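Long-range contacts in disulfide isomerase DsbG N-terminal domain-containing protein (Helicobacter pylori, PDB 3TDG), which probably acts as a thioredoxin-fold oxidoreductase of the DsbG type, reducing or rearranging disulfide bonds in other proteins: residues A[32-37]-A[82-87]; A[62-67]-A[77-82]; A[149-154]-A[176-181]; A[191-196]-A[226-231]; A[195-200]-A[220-225]. All blocks are in the same frame, centred on the assembly; numbering follows the deposited sequence.

Interactions 1 and 2 lie at one end of an elongated chain and interactions 4 and 5 at the other, with interaction 3 nearer the chain's centre. Interactions 1 and 2 build the N-terminal domain: their centres lie 7 Å apart, they share Asp82, and Ile87 O meets Val78 N at 2.7 Å, so strands 74-79 and 85-88 join them in one sheet that touches the second subunit. Interaction 3 forms the centre of the thioredoxin-fold sheet, about 43 Å from interaction 1 between centres. Interactions 4 and 5, with centres 6 Å apart, share Ala195 and Leu196 on helix 188-206. Met180 of interaction 3 packs against Tyr222 of interaction 5 and lies near, without touching, the probable thioredoxin-type CxxC of Cys159 and Cys162.

Interaction 1 of 5, residues A[32-37]-A[82-87]; sequences QDNLVS and DGNLII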
# COMPACT_ATOMS: atom_id res chain seq x y z
N GLN A 32 -29.20 4.66 -19.59
CA GLN A 32 -28.69 5.71 -20.46
C GLN A 32 -27.63 5.23 -21.42
O GLN A 32 -26.52 4.94 -21.05
CB GLN A 32 -28.13 6.85 -19.64
CG GLN A 32 -27.85 8.07 -20.41
CD GLN A 32 -28.90 9.13 -20.20
OE1 GLN A 32 -28.94 9.80 -19.17
NE2 GLN A 32 -29.78 9.29 -21.18
N ASP A 33 -27.98 5.19 -22.68
CA ASP A 33 -27.05 4.75 -23.66
C ASP A 33 -25.92 5.73 -23.82
O ASP A 33 -24.83 5.34 -24.14
CB ASP A 33 -27.74 4.55 -24.99
CG ASP A 33 -28.77 3.46 -24.93
OD1 ASP A 33 -28.41 2.35 -24.52
OD2 ASP A 33 -29.94 3.73 -25.29
N ASN A 34 -26.18 6.99 -23.60
CA ASN A 34 -25.13 7.94 -23.82
C ASN A 34 -23.95 7.80 -22.88
O ASN A 34 -22.82 7.88 -23.29
CB ASN A 34 -25.63 9.35 -23.82
CG ASN A 34 -24.67 10.27 -24.47
OD1 ASN A 34 -24.21 10.02 -25.56
ND2 ASN A 34 -24.34 11.34 -23.80
N LEU A 35 -24.22 7.59 -21.61
CA LEU A 35 -23.15 7.45 -20.66
C LEU A 35 -22.34 6.21 -20.95
O LEU A 35 -21.15 6.25 -20.96
CB LEU A 35 -23.65 7.48 -19.22
CG LEU A 35 -23.95 6.22 -18.44
CD1 LEU A 35 -22.73 5.61 -17.93
CD2 LEU A 35 -24.83 6.56 -17.31
N VAL A 36 -23.02 5.12 -21.23
CA VAL A 36 -22.38 3.88 -21.58
C VAL A 36 -21.49 4.07 -22.77
O VAL A 36 -20.42 3.56 -22.84
CB VAL A 36 -23.40 2.78 -21.89
CG1 VAL A 36 -22.72 1.58 -22.40
CG2 VAL A 36 -24.16 2.41 -20.68
N SER A 37 -21.95 4.83 -23.73
CA SER A 37 -21.21 5.00 -24.93
C SER A 37 -20.04 5.95 -24.75
O SER A 37 -19.00 5.76 -25.30
CB SER A 37 -22.16 5.43 -26.04
OG SER A 37 -21.64 6.47 -26.78
N ASP A 82 -27.90 14.43 -19.74
CA ASP A 82 -27.67 13.91 -21.08
C ASP A 82 -26.64 12.75 -21.12
O ASP A 82 -26.41 12.17 -22.18
CB ASP A 82 -27.29 15.04 -22.04
CG ASP A 82 -26.01 15.75 -21.63
OD1 ASP A 82 -25.64 16.71 -22.34
OD2 ASP A 82 -25.37 15.36 -20.62
N GLY A 83 -26.06 12.39 -19.98
CA GLY A 83 -25.08 11.30 -19.89
C GLY A 83 -23.72 11.64 -20.47
O GLY A 83 -22.90 10.74 -20.69
N ASN A 84 -23.46 12.93 -20.71
CA ASN A 84 -22.23 13.39 -21.34
C ASN A 84 -21.10 13.79 -20.40
O ASN A 84 -19.99 14.03 -20.85
CB ASN A 84 -22.53 14.54 -22.30
CG ASN A 84 -23.13 14.06 -23.61
OD1 ASN A 84 -22.68 13.06 -24.18
ND2 ASN A 84 -24.13 14.77 -24.09
N LEU A 85 -21.40 13.89 -19.11
CA LEU A 85 -20.40 14.20 -18.09
C LEU A 85 -20.52 13.17 -16.97
O LEU A 85 -21.60 12.89 -16.46
CB LEU A 85 -20.58 15.63 -17.56
CG LEU A 85 -19.73 16.09 -16.36
CD1 LEU A 85 -18.23 16.14 -16.68
CD2 LEU A 85 -20.22 17.44 -15.87
N ILE A 86 -19.39 12.58 -16.61
CA ILE A 86 -19.36 11.44 -15.72
C ILE A 86 -18.20 11.67 -14.76
O ILE A 86 -17.05 11.81 -15.20
CB ILE A 86 -19.17 10.12 -16.52
CG1 ILE A 86 -20.42 9.81 -17.36
CG2 ILE A 86 -18.86 8.95 -15.59
CD1 ILE A 86 -20.14 9.23 -18.73
N ILE A 87 -18.51 11.71 -13.47
CA ILE A 87 -17.52 11.96 -12.43
C ILE A 87 -17.60 10.83 -11.42
O ILE A 87 -18.69 10.53 -10.91
CB ILE A 87 -17.76 13.33 -11.74
CG1 ILE A 87 -17.72 14.45 -12.78
CG2 ILE A 87 -16.69 13.59 -10.65
CD1 ILE A 87 -18.46 15.71 -12.37
O HOH W 1 -22.13 11.99 -26.72
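An Asx turn at Asp82-Asn84 meets the first turn of helix 33-43 through the Asn34 amide. Asn34 ND2 donates to the backbone Asp82 O at 2.8 Å, with the acceptor 28° out of the Asn34 amide plane. The same nitrogen donates to Asn84 OD1; at 2.4 Å this bond is modelled very short and its length is doubtful. The two asparagine amides stand almost perpendicular, their planes 89° apart, and a water donates to both OD1 atoms. Within the turn, which links strand 74-79 to strand 85-88, outermost within its own chain in the antiparallel sheet of the DsbG N-terminal domain, Asn84 N reaches Asp82 OD2 at 3.1 Å; that oxygen also accepts from Ser80 OG. Gly83, at a positive phi of 74°, brings its O to 3.3 Å from Leu35 CA in a CA-H...O contact. Further into the sheet, Ile86 CD1 packs on Leu35 CB at 4.0 Å. Strand 85-88 pairs antiparallel with a strand of the second subunit.

Interaction 2 of 5, residues A[62-67]-A[77-82]; sequences KMVVIE and LVVSKD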
# COMPACT_ATOMS: atom_id res chain seq x y z
N LYS A 62 -27.30 13.26 -11.55
CA LYS A 62 -27.84 12.05 -10.92
C LYS A 62 -26.73 11.14 -10.38
O LYS A 62 -25.60 11.18 -10.86
CB LYS A 62 -28.71 11.26 -11.91
CG LYS A 62 -29.74 12.10 -12.68
CD LYS A 62 -30.84 11.22 -13.26
CE LYS A 62 -31.94 10.97 -12.23
NZ LYS A 62 -32.79 12.19 -12.05
N MET A 63 -27.07 10.32 -9.40
CA MET A 63 -26.17 9.32 -8.85
C MET A 63 -26.39 8.01 -9.61
O MET A 63 -27.51 7.51 -9.67
CB MET A 63 -26.42 9.13 -7.36
CG MET A 63 -25.25 8.57 -6.58
SD MET A 63 -25.15 6.78 -6.67
CE MET A 63 -26.59 6.30 -5.70
N VAL A 64 -25.31 7.49 -10.21
CA VAL A 64 -25.36 6.24 -10.98
C VAL A 64 -24.28 5.27 -10.48
O VAL A 64 -23.11 5.66 -10.31
CB VAL A 64 -25.16 6.50 -12.50
CG1 VAL A 64 -25.29 5.22 -13.31
CG2 VAL A 64 -26.16 7.55 -13.02
N VAL A 65 -24.68 4.03 -10.24
CA VAL A 65 -23.72 2.95 -9.99
C VAL A 65 -23.69 2.04 -11.22
O VAL A 65 -24.74 1.70 -11.78
CB VAL A 65 -24.06 2.17 -8.70
CG1 VAL A 65 -23.04 1.03 -8.44
CG2 VAL A 65 -24.08 3.13 -7.52
N ILE A 66 -22.47 1.68 -11.63
CA ILE A 66 -22.24 0.84 -12.80
C ILE A 66 -21.41 -0.37 -12.39
O ILE A 66 -20.78 -0.35 -11.34
CB ILE A 66 -21.55 1.62 -13.98
CG1 ILE A 66 -20.15 2.14 -13.62
CG2 ILE A 66 -22.46 2.74 -14.53
CD1 ILE A 66 -19.03 1.05 -13.75
N GLU A 67 -21.43 -1.41 -13.22
CA GLU A 67 -20.58 -2.57 -13.04
C GLU A 67 -19.50 -2.57 -14.11
O GLU A 67 -19.81 -2.48 -15.29
CB GLU A 67 -21.40 -3.85 -13.18
CG GLU A 67 -20.59 -5.11 -12.92
CD GLU A 67 -21.32 -6.35 -13.41
OE1 GLU A 67 -21.64 -6.43 -14.62
OE2 GLU A 67 -21.60 -7.23 -12.57
N LEU A 77 -20.95 6.87 -9.50
CA LEU A 77 -20.71 8.03 -10.35
C LEU A 77 -21.74 9.13 -10.11
O LEU A 77 -22.89 8.86 -9.71
CB LEU A 77 -20.84 7.61 -11.83
CG LEU A 77 -20.16 6.32 -12.31
CD1 LEU A 77 -20.64 5.94 -13.72
CD2 LEU A 77 -18.64 6.48 -12.26
N VAL A 78 -21.36 10.36 -10.42
CA VAL A 78 -22.33 11.43 -10.66
C VAL A 78 -22.34 11.69 -12.16
O VAL A 78 -21.28 11.83 -12.79
CB VAL A 78 -22.01 12.70 -9.80
CG1 VAL A 78 -22.87 13.88 -10.22
CG2 VAL A 78 -22.27 12.40 -8.32
N VAL A 79 -23.53 11.69 -12.75
CA VAL A 79 -23.70 11.77 -14.20
C VAL A 79 -24.71 12.87 -14.56
O VAL A 79 -25.76 13.00 -13.92
CB VAL A 79 -24.14 10.39 -14.77
CG1 VAL A 79 -24.40 10.47 -16.27
CG2 VAL A 79 -23.11 9.30 -14.47
N SER A 80 -24.39 13.67 -15.58
CA SER A 80 -25.34 14.68 -16.08
C SER A 80 -26.58 14.02 -16.73
O SER A 80 -26.57 12.82 -17.04
CB SER A 80 -24.67 15.65 -17.06
OG SER A 80 -24.16 14.97 -18.19
N LYS A 81 -27.63 14.82 -16.90
CA LYS A 81 -28.89 14.40 -17.52
C LYS A 81 -28.72 13.79 -18.91
O LYS A 81 -29.33 12.77 -19.22
CB LYS A 81 -29.85 15.60 -17.64
CG LYS A 81 -30.77 15.80 -16.45
CD LYS A 81 -31.87 16.81 -16.78
CE LYS A 81 -32.94 16.88 -15.69
NZ LYS A 81 -33.83 15.66 -15.68
N ASP A 82 -27.90 14.43 -19.74
CA ASP A 82 -27.67 13.91 -21.08
C ASP A 82 -26.64 12.75 -21.12
O ASP A 82 -26.41 12.17 -22.18
CB ASP A 82 -27.29 15.04 -22.04
CG ASP A 82 -26.01 15.75 -21.63
OD1 ASP A 82 -25.64 16.71 -22.34
OD2 ASP A 82 -25.37 15.36 -20.62
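Four backbone hydrogen bonds join Lys62 and Val64 to Val79 and Leu77, and in each of these residues both the N-H and the C=O are used. Lys62 N donates to Val79 O at 2.8 Å in a nearly straight bond, 174° at the hydrogen, and Val79 N returns a bond to Lys62 O. The second hydrogen-bonded pair repeats the exchange: Val64 N to Leu77 O at 2.8 Å, then Leu77 N to Val64 O at 2.6 Å, the latter bent to 141°. Between them Met63 and Val78 form the non-hydrogen-bonded pair. Lys62 O takes a further CA-H...O contact from Val78 CA at 3.3 Å, and Leu77 O one from Met63 CA.

This is the hairpin of strands 62-67 and 74-79 in the four-stranded antiparallel sheet of the DsbG N-terminal domain. On the face shared by Val64, Leu77 and Val79, Val64 CG2 meets Val79 CG2 at 3.8 Å. Both methyls stand anti to their own carbonyl carbons, which turns them toward one another. Ile66 straddles Leu77 CD1 with CG1 and CG2, each at 3.8 Å. Met63, on the other face, packs against helix 98-129. Across strand 62-67, the Met63 and Val65 backbones hydrogen-bond to strand 48-54. With their N-H and C=O groups satisfied inside the hairpin, Val64, Leu77 and Val79 are buried without unpaired backbone polar groups.

Interaction 3 of 5, residues A[149-154]-A[176-181]; sequences KILYIV and NTVRMV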
# COMPACT_ATOMS: atom_id res chain seq x y z
N LYS A 149 -20.91 -28.99 -10.74
CA LYS A 149 -20.90 -28.17 -9.53
C LYS A 149 -19.62 -28.46 -8.72
O LYS A 149 -19.48 -29.52 -8.13
CB LYS A 149 -22.17 -28.41 -8.71
CG LYS A 149 -23.48 -28.03 -9.45
CD LYS A 149 -24.72 -28.26 -8.57
CE LYS A 149 -25.92 -28.73 -9.40
NZ LYS A 149 -27.04 -29.26 -8.56
N ILE A 150 -18.69 -27.51 -8.75
CA ILE A 150 -17.34 -27.73 -8.23
C ILE A 150 -17.17 -27.25 -6.79
O ILE A 150 -17.34 -26.06 -6.50
CB ILE A 150 -16.26 -27.07 -9.14
CG1 ILE A 150 -16.33 -27.61 -10.58
CG2 ILE A 150 -14.85 -27.27 -8.56
CD1 ILE A 150 -15.83 -29.03 -10.76
N LEU A 151 -16.81 -28.19 -5.91
CA LEU A 151 -16.47 -27.87 -4.51
C LEU A 151 -15.00 -28.15 -4.21
O LEU A 151 -14.58 -29.30 -4.22
CB LEU A 151 -17.37 -28.67 -3.56
CG LEU A 151 -17.12 -28.60 -2.05
CD1 LEU A 151 -17.22 -27.17 -1.52
CD2 LEU A 151 -18.14 -29.49 -1.36
N TYR A 152 -14.25 -27.10 -3.95
CA TYR A 152 -12.88 -27.24 -3.49
C TYR A 152 -12.84 -27.44 -1.98
O TYR A 152 -13.51 -26.71 -1.24
CB TYR A 152 -12.08 -25.99 -3.84
CG TYR A 152 -11.49 -26.00 -5.22
CD1 TYR A 152 -10.28 -26.67 -5.48
CD2 TYR A 152 -12.12 -25.35 -6.28
CE1 TYR A 152 -9.72 -26.68 -6.75
CE2 TYR A 152 -11.57 -25.35 -7.57
CZ TYR A 152 -10.37 -26.01 -7.80
OH TYR A 152 -9.81 -26.04 -9.06
N ILE A 153 -12.07 -28.42 -1.53
CA ILE A 153 -11.86 -28.67 -0.11
C ILE A 153 -10.35 -28.67 0.21
O ILE A 153 -9.64 -29.60 -0.17
CB ILE A 153 -12.50 -30.00 0.33
CG1 ILE A 153 -13.99 -30.02 -0.04
CG2 ILE A 153 -12.29 -30.25 1.86
CD1 ILE A 153 -14.72 -31.24 0.36
N VAL A 154 -9.87 -27.65 0.89
CA VAL A 154 -8.47 -27.60 1.32
C VAL A 154 -8.41 -28.30 2.68
O VAL A 154 -9.16 -27.96 3.59
CB VAL A 154 -7.92 -26.18 1.39
CG1 VAL A 154 -6.42 -26.18 1.81
CG2 VAL A 154 -8.10 -25.47 0.02
N ASN A 176 -22.08 -32.44 -5.38
CA ASN A 176 -21.00 -31.76 -6.11
C ASN A 176 -19.93 -32.70 -6.65
O ASN A 176 -19.82 -33.84 -6.23
CB ASN A 176 -20.26 -30.77 -5.20
CG ASN A 176 -21.11 -29.61 -4.76
OD1 ASN A 176 -21.05 -28.52 -5.34
ND2 ASN A 176 -21.89 -29.81 -3.71
N THR A 177 -19.13 -32.19 -7.59
CA THR A 177 -17.83 -32.79 -7.85
C THR A 177 -16.87 -32.09 -6.92
O THR A 177 -16.79 -30.86 -6.89
CB THR A 177 -17.41 -32.65 -9.33
OG1 THR A 177 -18.09 -33.65 -10.09
CG2 THR A 177 -15.90 -32.85 -9.50
N VAL A 178 -16.15 -32.89 -6.14
CA VAL A 178 -15.20 -32.39 -5.15
C VAL A 178 -13.77 -32.42 -5.68
O VAL A 178 -13.31 -33.45 -6.20
CB VAL A 178 -15.30 -33.20 -3.84
CG1 VAL A 178 -14.10 -32.93 -2.90
CG2 VAL A 178 -16.63 -32.91 -3.16
N ARG A 179 -13.08 -31.29 -5.57
CA ARG A 179 -11.64 -31.22 -5.76
C ARG A 179 -10.95 -31.06 -4.41
O ARG A 179 -10.83 -29.95 -3.88
CB ARG A 179 -11.24 -30.09 -6.71
CG ARG A 179 -11.81 -30.27 -8.12
CD ARG A 179 -11.38 -29.17 -9.05
NE ARG A 179 -11.97 -29.40 -10.37
CZ ARG A 179 -12.10 -28.47 -11.30
NH1 ARG A 179 -11.69 -27.23 -11.09
NH2 ARG A 179 -12.64 -28.79 -12.47
N MET A 180 -10.49 -32.19 -3.87
CA MET A 180 -9.82 -32.17 -2.59
C MET A 180 -8.32 -31.82 -2.76
O MET A 180 -7.59 -32.49 -3.48
CB MET A 180 -10.00 -33.53 -1.92
CG MET A 180 -9.65 -33.51 -0.45
SD MET A 180 -10.46 -34.87 0.38
CE MET A 180 -9.45 -34.96 1.87
N VAL A 181 -7.90 -30.76 -2.07
CA VAL A 181 -6.53 -30.28 -2.13
C VAL A 181 -5.87 -30.61 -0.78
O VAL A 181 -6.16 -29.96 0.23
CB VAL A 181 -6.49 -28.76 -2.40
CG1 VAL A 181 -5.05 -28.23 -2.41
CG2 VAL A 181 -7.20 -28.44 -3.73
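Five backbone hydrogen bonds hold strands 150-155 and 177-182 in parallel, their segment axes 4.6 Å apart at closest and their N-to-C directions 22° apart. They alternate in the parallel pattern: Thr177 N to Lys149 O at 2.7 Å, Leu151 N to Thr177 O, Arg179 N to Leu151 O, Ile153 N to Arg179 O and Val181 N to Ile153 O. These neighbours are the central pair of the mixed thioredoxin-fold sheet, connected by a beta-alpha-beta crossover through helices 160-167 and 169-175.

Apolar packing covers the face of Leu151, Ile153 and Val178. Ile153 CD1 reaches across to Val178 CG1 at 3.7 Å, while Leu151 and Val178 run abreast in one direction.

On the other face, among Ile150, Thr177 and Val181, Tyr152 and Arg179 meet. Arg179 CB sits over the Tyr152 ring, 4.1 Å from its centroid, a CH-pi contact, and Val181 CG2 touches the ring's edge. Extended from CG to NE, Arg179 runs past the ring until NH1 donates to Tyr152 OH at 3.0 Å, in the guanidinium plane. Ile150 CD1 lies over one guanidinium face, displaced toward its rim, and NE forms a salt bridge with Glu138 OE1. Bonds at NE and NH1 together fix the guanidinium's rotation; Glu138 probably offsets its charge.

Interaction 4 of 5, residues A[191-196]-A[226-231]; sequences AKKAAL and YDINAQ
The Tyr226 ring meets Leu196 CD1 at its edge, near the ring plane, with CE2 the closest ring atom at 4.1 Å. Lys193 CE approaches the same ring obliquely, 4.0 Å from Tyr226 CD2, as the two side chains pass in antiparallel fashion. The Gln231 amide turns back into its own loop, NE2 donating to Asp227 O at 2.9 Å with that oxygen 9° from the amide plane.

Ile228 fills the middle. Its chi1 of -177° sends CG1 toward the helix, and CD1 at the end of that branch wedges among Lys193 CG, Lys192 CG and Leu196 CD1. The 3.2 Å separation of Ile228 CD1 and Leu196 CD1 is unusually short, and its exact value is doubtful. Lys192 and Ile228 meet tip to tip; Lys192 then bends at its last torsion, and its NZ donates to Gln231 O at 3.0 Å from above the carbonyl plane. Lys193 extends instead to a water, at 2.8 Å from NZ, which donates to Tyr226 O; NZ also bonds Ile221 O.

The contact thus lays the loop between helices 211-222 and 235-249 against helix 188-206, with Tyr226 packing back on Lys220 and Ile221 of helix 211-222.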
# COMPACT_ATOMS: atom_id res chain seq x y z
N ALA A 191 2.89 -32.77 5.79
CA ALA A 191 3.61 -32.74 4.52
C ALA A 191 3.91 -34.15 4.01
O ALA A 191 3.68 -34.48 2.84
CB ALA A 191 4.89 -31.90 4.66
N LYS A 192 4.38 -35.00 4.92
CA LYS A 192 4.70 -36.38 4.58
C LYS A 192 3.47 -37.17 4.14
O LYS A 192 3.50 -37.89 3.15
CB LYS A 192 5.37 -37.05 5.79
CG LYS A 192 5.83 -38.45 5.56
CD LYS A 192 6.95 -38.83 6.54
CE LYS A 192 7.03 -40.35 6.70
NZ LYS A 192 6.90 -41.09 5.39
N LYS A 193 2.38 -37.05 4.88
CA LYS A 193 1.15 -37.69 4.46
C LYS A 193 0.63 -37.12 3.14
O LYS A 193 0.20 -37.86 2.28
CB LYS A 193 0.09 -37.59 5.57
CG LYS A 193 0.31 -38.60 6.72
CD LYS A 193 -0.95 -38.82 7.53
CE LYS A 193 -0.72 -39.86 8.68
NZ LYS A 193 -2.00 -40.14 9.39
N ALA A 194 0.65 -35.80 2.99
CA ALA A 194 0.26 -35.18 1.70
C ALA A 194 1.09 -35.75 0.54
O ALA A 194 0.54 -36.07 -0.52
CB ALA A 194 0.39 -33.64 1.78
N ALA A 195 2.40 -35.89 0.75
CA ALA A 195 3.31 -36.50 -0.25
C ALA A 195 2.93 -37.92 -0.65
O ALA A 195 2.90 -38.26 -1.83
CB ALA A 195 4.79 -36.44 0.23
N LEU A 196 2.63 -38.74 0.35
CA LEU A 196 2.23 -40.13 0.14
C LEU A 196 0.91 -40.19 -0.60
O LEU A 196 0.70 -41.05 -1.46
CB LEU A 196 2.10 -40.86 1.50
CG LEU A 196 3.37 -41.06 2.35
CD1 LEU A 196 3.07 -41.55 3.80
CD2 LEU A 196 4.35 -42.03 1.67
N TYR A 226 -2.63 -44.66 11.11
CA TYR A 226 -1.72 -44.85 9.98
C TYR A 226 -0.28 -44.53 10.37
O TYR A 226 0.07 -43.37 10.65
CB TYR A 226 -2.14 -44.04 8.75
CG TYR A 226 -1.33 -44.36 7.51
CD1 TYR A 226 -1.65 -45.44 6.70
CD2 TYR A 226 -0.22 -43.57 7.16
CE1 TYR A 226 -0.90 -45.75 5.57
CE2 TYR A 226 0.53 -43.87 6.03
CZ TYR A 226 0.18 -44.95 5.24
OH TYR A 226 0.92 -45.25 4.12
N ASP A 227 0.55 -45.56 10.38
CA ASP A 227 1.94 -45.45 10.80
C ASP A 227 2.77 -44.70 9.76
O ASP A 227 3.33 -45.29 8.83
CB ASP A 227 2.53 -46.84 11.07
CG ASP A 227 3.77 -46.79 11.95
OD1 ASP A 227 4.36 -45.68 12.11
OD2 ASP A 227 4.15 -47.85 12.50
N ILE A 228 2.83 -43.40 9.95
CA ILE A 228 3.47 -42.52 9.00
C ILE A 228 5.00 -42.76 8.87
O ILE A 228 5.54 -42.76 7.77
CB ILE A 228 3.08 -41.02 9.29
CG1 ILE A 228 3.68 -40.08 8.25
CG2 ILE A 228 3.37 -40.63 10.76
CD1 ILE A 228 3.25 -40.44 6.84
N ASN A 229 5.67 -43.00 9.99
CA ASN A 229 7.11 -43.26 9.97
C ASN A 229 7.50 -44.61 9.36
O ASN A 229 8.64 -44.79 8.94
CB ASN A 229 7.71 -43.07 11.36
CG ASN A 229 7.44 -41.69 11.91
OD1 ASN A 229 7.00 -41.54 13.05
ND2 ASN A 229 7.68 -40.67 11.09
N ALA A 230 6.54 -45.54 9.29
CA ALA A 230 6.73 -46.85 8.68
C ALA A 230 6.71 -46.79 7.15
O ALA A 230 6.79 -47.82 6.48
CB ALA A 230 5.68 -47.82 9.18
N GLN A 231 6.59 -45.58 6.59
CA GLN A 231 6.55 -45.40 5.14
C GLN A 231 7.78 -44.63 4.68
O GLN A 231 8.25 -43.73 5.37
CB GLN A 231 5.29 -44.64 4.72
CG GLN A 231 4.03 -44.96 5.53
CD GLN A 231 3.58 -46.40 5.37
OE1 GLN A 231 3.73 -47.00 4.30
NE2 GLN A 231 3.03 -46.97 6.45
O HOH W 2 -0.74 -41.00 11.75

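Interaction 5 of 5, residues A[195-200]-A[220-225]; sequences ALIQEE and KIYSTQ
Ile197 and Ile221 form the apolar centre, their side chains running past one another head to tail. Ile197 CG1 meets Ile221 CD1 at 3.7 Å, and Ile197 CD1 lies 3.8 Å from Ile221 CG2, so each isoleucine uses two carbons against the other. In both, CG1 stands anti to the carbonyl carbon (chi1 -79° in Ile197 and -65° in Ile221), which sends the long branch alongside its counterpart. Leu196 CB adds a looser touch on Ile221 CD1 at 4.4 Å.

On the side facing the sheet, Tyr222 crosses Ile197 at about a right angle: Ile197 CD1 reaches the edge of the ring, 3.7 Å from Tyr222 CE2. The ring also packs on Met180 and Val182 of strand 177-182, and its OH is hydrogen-bonded to Ser155 OG. Tyr222 touches the CxxC motif of Cys159 and Cys162, which fits a thioredoxin-type site at a helix start, so this packing of helices 188-206 and 211-222 borders the probable redox centre.

At the polar edge Lys220 NZ makes a salt bridge with Glu200 OE1 at 2.7 Å, approaching 41° out of the carboxylate plane. Glu200 bends at chi2 and Lys220 at chi3, and the two chains cross nearly at right angles to bring the charges together. Ile221 CD1 lies 4.1 Å from Glu200 OE1. Residues 195-200 and 220-225 are therefore joined by apolar contacts inside and an ion pair at the more exposed edge, where solvent probably weakens its pull.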
# COMPACT_ATOMS: atom_id res chain seq x y z
N ALA A 195 2.40 -35.89 0.75
CA ALA A 195 3.31 -36.50 -0.25
C ALA A 195 2.93 -37.92 -0.65
O ALA A 195 2.90 -38.26 -1.83
CB ALA A 195 4.79 -36.44 0.23
N LEU A 196 2.63 -38.74 0.35
CA LEU A 196 2.23 -40.13 0.14
C LEU A 196 0.91 -40.19 -0.60
O LEU A 196 0.70 -41.05 -1.46
CB LEU A 196 2.10 -40.86 1.50
CG LEU A 196 3.37 -41.06 2.35
CD1 LEU A 196 3.07 -41.55 3.80
CD2 LEU A 196 4.35 -42.03 1.67
N ILE A 197 0.00 -39.28 -0.25
CA ILE A 197 -1.25 -39.17 -0.97
C ILE A 197 -1.02 -38.83 -2.46
O ILE A 197 -1.66 -39.42 -3.33
CB ILE A 197 -2.28 -38.21 -0.25
CG1 ILE A 197 -2.96 -38.94 0.93
CG2 ILE A 197 -3.40 -37.76 -1.23
CD1 ILE A 197 -3.48 -38.02 2.04
N GLN A 198 -0.12 -37.89 -2.74
CA GLN A 198 0.20 -37.52 -4.14
C GLN A 198 0.75 -38.76 -4.87
O GLN A 198 0.35 -39.06 -5.99
CB GLN A 198 1.25 -36.39 -4.19
CG GLN A 198 0.72 -34.98 -3.89
CD GLN A 198 -0.40 -34.60 -4.82
OE1 GLN A 198 -0.25 -34.67 -6.03
NE2 GLN A 198 -1.55 -34.24 -4.27
N GLU A 199 1.68 -39.46 -4.22
CA GLU A 199 2.29 -40.66 -4.83
C GLU A 199 1.25 -41.73 -5.08
O GLU A 199 1.18 -42.29 -6.15
CB GLU A 199 3.42 -41.19 -3.94
CG GLU A 199 4.10 -42.47 -4.43
CD GLU A 199 5.30 -42.82 -3.55
OE1 GLU A 199 5.09 -43.17 -2.37
OE2 GLU A 199 6.45 -42.71 -4.03
N GLU A 200 0.41 -41.97 -4.08
CA GLU A 200 -0.58 -43.02 -4.18
C GLU A 200 -1.68 -42.68 -5.20
O GLU A 200 -2.17 -43.58 -5.90
CB GLU A 200 -1.13 -43.33 -2.78
CG GLU A 200 -2.18 -44.42 -2.73
CD GLU A 200 -1.71 -45.69 -2.03
OE1 GLU A 200 -1.51 -45.65 -0.78
OE2 GLU A 200 -1.55 -46.72 -2.73
N LYS A 220 -7.51 -44.41 4.46
CA LYS A 220 -6.35 -45.18 4.93
C LYS A 220 -5.30 -44.22 5.51
O LYS A 220 -4.85 -44.40 6.65
CB LYS A 220 -5.78 -46.07 3.80
CG LYS A 220 -4.51 -46.88 4.18
CD LYS A 220 -3.94 -47.70 3.00
CE LYS A 220 -3.06 -46.83 2.08
NZ LYS A 220 -2.62 -47.56 0.84
N ILE A 221 -4.92 -43.19 4.75
CA ILE A 221 -3.80 -42.32 5.15
C ILE A 221 -4.18 -41.26 6.19
O ILE A 221 -3.36 -40.89 7.05
CB ILE A 221 -3.05 -41.70 3.91
CG1 ILE A 221 -2.38 -42.81 3.09
CG2 ILE A 221 -2.02 -40.66 4.34
CD1 ILE A 221 -1.96 -42.42 1.68
N TYR A 222 -5.44 -40.79 6.14
CA TYR A 222 -5.95 -39.83 7.11
C TYR A 222 -6.10 -40.45 8.52
O TYR A 222 -6.03 -39.75 9.53
CB TYR A 222 -7.27 -39.23 6.65
CG TYR A 222 -7.15 -37.93 5.87
CD1 TYR A 222 -7.73 -36.76 6.35
CD2 TYR A 222 -6.47 -37.87 4.64
CE1 TYR A 222 -7.64 -35.55 5.65
CE2 TYR A 222 -6.37 -36.66 3.92
CZ TYR A 222 -6.96 -35.51 4.45
OH TYR A 222 -6.87 -34.31 3.80
N SER A 223 -6.31 -41.76 8.57
CA SER A 223 -6.46 -42.48 9.83
C SER A 223 -5.35 -42.09 10.80
O SER A 223 -4.17 -42.11 10.46
CB SER A 223 -6.46 -44.00 9.60
OG SER A 223 -6.44 -44.67 10.84
N THR A 224 -5.75 -41.75 12.01
CA THR A 224 -4.81 -41.47 13.09
C THR A 224 -3.86 -42.63 13.40
O THR A 224 -2.75 -42.41 13.86
CB THR A 224 -5.60 -41.07 14.37
OG1 THR A 224 -6.46 -39.96 14.07
CG2 THR A 224 -4.67 -40.66 15.48
N GLN A 225 -4.29 -43.85 13.12
CA GLN A 225 -3.45 -45.04 13.38
C GLN A 225 -2.49 -45.36 12.24
O GLN A 225 -1.63 -46.23 12.39
CB GLN A 225 -4.32 -46.26 13.71
CG GLN A 225 -5.08 -46.13 15.04
CD GLN A 225 -6.23 -45.12 14.97
OE1 GLN A 225 -6.99 -45.10 13.99
NE2 GLN A 225 -6.37 -44.30 16.00